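Local coordinates for insecticidal crystal protein Cry7Cal (Bacillus thuringiensis, PDB 5ZI1) that kills insects as the toxin core of a three-domain delta endotoxin, active against the locust Locusta migratoria manilensis and probably acting through receptor binding, at residues W315-V320 with Y434-I438; Q323-S327 with V474-E478. All blocks are in the same frame, centred on the assembly; numbering follows the deposited sequence.

Contact 1. Residues W315-V320 with Y434-I438; sequences WTGHSV and YVSEI
His318 reaches across to the backbone of Val435 with its ring edge leading: NE2 donates to Val435 O over 2.9 Å, nearly straight at 169°. The acceptor lies in the imidazole plane, yet the nitrogen approaches it from above the carbonyl plane, 58° out of it. With CG set between the backbone N and the carbonyl carbon, the ring stands off its own strand and points at the facing strand. ND1, on another part of the ring edge, meets a water at 2.8 Å, and that water donates to Glu437 OE2; the other carboxylate oxygen, OE1, forms a salt bridge with Arg285. The two strands run 147° apart in direction and come from different sheets that pack on each other inside the second domain, the beta prism of three-domain Cry toxins. Stacking on Tyr335 further restrains the imidazole. Beside it, Val435 CG1 packs 3.7 Å from His318 NE2 and comes to the edge of the Trp315 ring near CZ3. Val320 divides its two methyls: CG2 lies 4.0 Å from Val435 CB, while CG1 meets Tyr434 CE1 at 3.9 Å, the two side chains crossing at about a right angle.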
# COMPACT_ATOMS: atom_id res chain seq x y z
N TRP A 315 14.87 4.53 -26.70
CA TRP A 315 15.76 4.85 -25.59
C TRP A 315 17.00 3.98 -25.69
O TRP A 315 16.91 2.79 -25.98
CB TRP A 315 15.11 4.61 -24.22
CG TRP A 315 13.87 5.37 -23.93
CD1 TRP A 315 13.09 6.04 -24.82
CD2 TRP A 315 13.24 5.52 -22.66
NE1 TRP A 315 12.01 6.60 -24.18
CE2 TRP A 315 12.09 6.30 -22.85
CE3 TRP A 315 13.55 5.08 -21.37
CZ2 TRP A 315 11.24 6.64 -21.80
CZ3 TRP A 315 12.71 5.42 -20.33
CH2 TRP A 315 11.57 6.19 -20.55
N THR A 316 18.17 4.58 -25.45
CA THR A 316 19.38 3.80 -25.26
C THR A 316 19.64 3.49 -23.79
O THR A 316 20.30 2.49 -23.46
CB THR A 316 20.57 4.55 -25.84
OG1 THR A 316 20.80 5.74 -25.07
CG2 THR A 316 20.30 4.98 -27.31
N GLY A 317 19.15 4.34 -22.90
CA GLY A 317 19.35 4.16 -21.47
C GLY A 317 18.55 5.19 -20.72
O GLY A 317 17.94 6.09 -21.32
N HIS A 318 18.54 5.06 -19.40
CA HIS A 318 17.90 6.07 -18.57
C HIS A 318 18.42 5.93 -17.15
O HIS A 318 19.05 4.94 -16.78
CB HIS A 318 16.38 5.97 -18.62
CG HIS A 318 15.82 4.85 -17.80
ND1 HIS A 318 15.76 3.55 -18.25
CD2 HIS A 318 15.27 4.84 -16.56
CE1 HIS A 318 15.20 2.79 -17.33
NE2 HIS A 318 14.89 3.55 -16.29
N SER A 319 18.15 6.96 -16.35
CA SER A 319 18.70 7.08 -15.03
C SER A 319 17.62 7.60 -14.10
O SER A 319 16.69 8.28 -14.53
CB SER A 319 19.91 8.03 -14.99
OG SER A 319 21.07 7.33 -15.40
N VAL A 320 17.77 7.28 -12.82
CA VAL A 320 16.77 7.64 -11.84
C VAL A 320 17.50 8.10 -10.59
O VAL A 320 18.45 7.45 -10.15
CB VAL A 320 15.84 6.45 -11.54
CG1 VAL A 320 15.22 6.57 -10.18
CG2 VAL A 320 14.76 6.38 -12.60
N TYR A 434 9.44 5.72 -9.57
CA TYR A 434 10.54 4.94 -10.13
C TYR A 434 10.32 4.77 -11.62
O TYR A 434 9.21 4.94 -12.13
CB TYR A 434 10.68 3.57 -9.42
CG TYR A 434 12.07 3.00 -9.57
CD1 TYR A 434 13.09 3.41 -8.72
CD2 TYR A 434 12.39 2.12 -10.60
CE1 TYR A 434 14.38 2.95 -8.86
CE2 TYR A 434 13.69 1.64 -10.75
CZ TYR A 434 14.68 2.06 -9.87
OH TYR A 434 15.97 1.60 -10.00
N VAL A 435 11.40 4.43 -12.33
CA VAL A 435 11.32 3.97 -13.71
C VAL A 435 12.27 2.79 -13.85
O VAL A 435 13.49 2.98 -13.87
CB VAL A 435 11.69 5.05 -14.74
CG1 VAL A 435 11.34 4.54 -16.14
CG2 VAL A 435 11.02 6.40 -14.42
N SER A 436 11.73 1.59 -13.97
CA SER A 436 12.54 0.42 -14.25
C SER A 436 12.39 0.07 -15.72
O SER A 436 11.94 0.89 -16.53
CB SER A 436 12.13 -0.73 -13.33
OG SER A 436 10.77 -1.05 -13.54
N GLU A 437 12.73 -1.15 -16.09
CA GLU A 437 12.54 -1.58 -17.46
C GLU A 437 12.27 -3.08 -17.47
O GLU A 437 12.44 -3.78 -16.47
CB GLU A 437 13.75 -1.26 -18.32
CG GLU A 437 14.93 -2.10 -17.96
CD GLU A 437 16.22 -1.60 -18.54
OE1 GLU A 437 17.22 -2.35 -18.49
OE2 GLU A 437 16.24 -0.44 -19.04
N ILE A 438 11.86 -3.55 -18.65
CA ILE A 438 11.64 -4.95 -18.94
C ILE A 438 12.95 -5.55 -19.42
O ILE A 438 13.56 -5.03 -20.37
CB ILE A 438 10.54 -5.13 -19.99
CG1 ILE A 438 9.18 -4.82 -19.39
CG2 ILE A 438 10.56 -6.53 -20.55
CD1 ILE A 438 8.79 -5.78 -18.23
O HOH W 1 17.04 2.24 -20.33

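Contact 2. Residues Q323-S327 with V474-E478; sequences QYTKS and VKAFE
The type II beta turn from Tyr324 to Ser327, which follows on from strand 312-324, packs against the loop that leads from strand 468-472 into strand 478-479. Phe477 carries much of the contact with its CB, which lies 3.7 Å from Tyr324 CB and 3.8 Å from Ser327 CB, so the turn touches it from both its first and its last residue. Thr325 O comes to Phe477 CB at 3.5 Å. The tyrosine ring runs past the loop backbone, bringing Tyr324 CD2 to within 3.2 Å of Phe477 O, obliquely to the ring. Phe477 and Glu478 form a classic beta bulge opposite Arg511, and the aromatic ring of Phe477 makes a cation-pi contact with Arg513, also on strand 508-513. The contact thus joins the beta-prism domain to the third domain, a beta sandwich, the C-terminal one of this toxin fragment. Farther along, Thr325 crosses Lys475 obliquely. Thr325 CB sits 3.3 Å from Lys475 O and Thr325 OG1 3.4 Å from Lys475 CE, while that hydroxyl is hydrogen-bonded to Trp295 NE1. The lysine chain, bent at each of chi2, chi3 and chi4, curls past the threonine and ends at Glu248 in a salt bridge, with Arg458 O and Asn461 as further partners of NZ. No direct hydrogen bond links the two segments; instead one water donates to both Thr325 O, at 3.1 Å, and Lys475 O, and the water itself sits at the edge of the Phe477 ring, in its plane.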
# COMPACT_ATOMS: atom_id res chain seq x y z
N GLN A 323 16.02 10.61 -3.28
CA GLN A 323 16.50 10.93 -1.95
C GLN A 323 15.67 10.18 -0.90
O GLN A 323 14.45 10.02 -1.07
CB GLN A 323 16.41 12.43 -1.68
CG GLN A 323 17.35 13.26 -2.55
CD GLN A 323 17.05 14.74 -2.49
OE1 GLN A 323 16.36 15.23 -1.59
NE2 GLN A 323 17.58 15.48 -3.46
N TYR A 324 16.32 9.75 0.18
CA TYR A 324 15.61 9.22 1.34
C TYR A 324 14.86 10.34 2.05
O TYR A 324 15.00 11.51 1.70
CB TYR A 324 16.57 8.53 2.30
CG TYR A 324 17.24 7.31 1.69
CD1 TYR A 324 16.49 6.36 0.99
CD2 TYR A 324 18.60 7.10 1.82
CE1 TYR A 324 17.09 5.25 0.44
CE2 TYR A 324 19.22 5.99 1.26
CZ TYR A 324 18.45 5.07 0.58
OH TYR A 324 19.05 3.96 0.04
N THR A 325 14.05 9.98 3.04
CA THR A 325 13.22 10.98 3.70
C THR A 325 14.09 11.94 4.52
O THR A 325 14.95 11.51 5.28
CB THR A 325 12.21 10.31 4.62
OG1 THR A 325 11.46 9.31 3.89
CG2 THR A 325 11.27 11.34 5.18
N LYS A 326 13.87 13.26 4.33
CA LYS A 326 14.61 14.32 5.05
C LYS A 326 16.13 14.12 4.98
O LYS A 326 16.85 14.45 5.92
CB LYS A 326 14.16 14.43 6.51
CG LYS A 326 12.81 15.11 6.69
CD LYS A 326 12.71 15.85 8.01
CE LYS A 326 13.23 17.29 7.91
NZ LYS A 326 13.27 17.96 9.26
N SER A 327 16.61 13.57 3.88
CA SER A 327 18.02 13.52 3.56
C SER A 327 18.19 14.16 2.18
O SER A 327 17.26 14.15 1.37
CB SER A 327 18.55 12.08 3.58
OG SER A 327 19.88 12.00 3.11
N VAL A 474 10.93 2.21 7.61
CA VAL A 474 11.55 2.53 6.33
C VAL A 474 11.53 4.02 6.02
O VAL A 474 12.23 4.44 5.10
CB VAL A 474 10.91 1.72 5.18
CG1 VAL A 474 11.19 0.24 5.38
CG2 VAL A 474 9.43 1.97 5.09
N LYS A 475 10.80 4.84 6.79
CA LYS A 475 10.92 6.29 6.67
C LYS A 475 12.26 6.83 7.17
O LYS A 475 12.52 8.03 7.01
CB LYS A 475 9.78 7.00 7.40
CG LYS A 475 8.37 6.74 6.84
CD LYS A 475 8.24 7.23 5.39
CE LYS A 475 8.37 8.76 5.27
NZ LYS A 475 7.16 9.52 5.77
N ALA A 476 13.11 5.98 7.75
CA ALA A 476 14.50 6.32 8.04
C ALA A 476 15.22 6.79 6.77
O ALA A 476 14.70 6.69 5.65
CB ALA A 476 15.24 5.11 8.61
N PHE A 477 16.45 7.31 6.97
CA PHE A 477 17.31 7.67 5.85
C PHE A 477 18.66 6.96 5.87
O PHE A 477 19.43 7.10 4.91
CB PHE A 477 17.55 9.19 5.80
CG PHE A 477 18.47 9.70 6.88
CD1 PHE A 477 19.84 9.74 6.68
CD2 PHE A 477 17.95 10.16 8.08
CE1 PHE A 477 20.68 10.21 7.67
CE2 PHE A 477 18.78 10.63 9.07
CZ PHE A 477 20.15 10.65 8.87
N GLU A 478 18.95 6.19 6.92
CA GLU A 478 20.19 5.42 6.97
C GLU A 478 20.00 4.25 7.93
O GLU A 478 19.27 4.34 8.92
CB GLU A 478 21.36 6.30 7.41
CG GLU A 478 22.71 5.59 7.42
CD GLU A 478 23.86 6.56 7.70
OE1 GLU A 478 23.85 7.67 7.12
OE2 GLU A 478 24.76 6.22 8.51
O HOH W 2 14.07 10.37 8.05

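Strand 312-324 serves both contacts: residues 315-320 supply contact 1, and the chain runs on from it into the turn of contact 2. The centres lie about 23 Å apart, and beyond adjoining in sequence the segments of one do not touch those of the other. Contact 1 is wholly within the second domain, where it is buried between two sheets, whereas contact 2 is partly buried and ties the same stretch of chain to the third domain. Along the chain the segments alternate, 315-320, 323-327, 434-438, then 474-478. One strand thus takes part in packing inside the prism and, farther on, leads to its junction with the next domain.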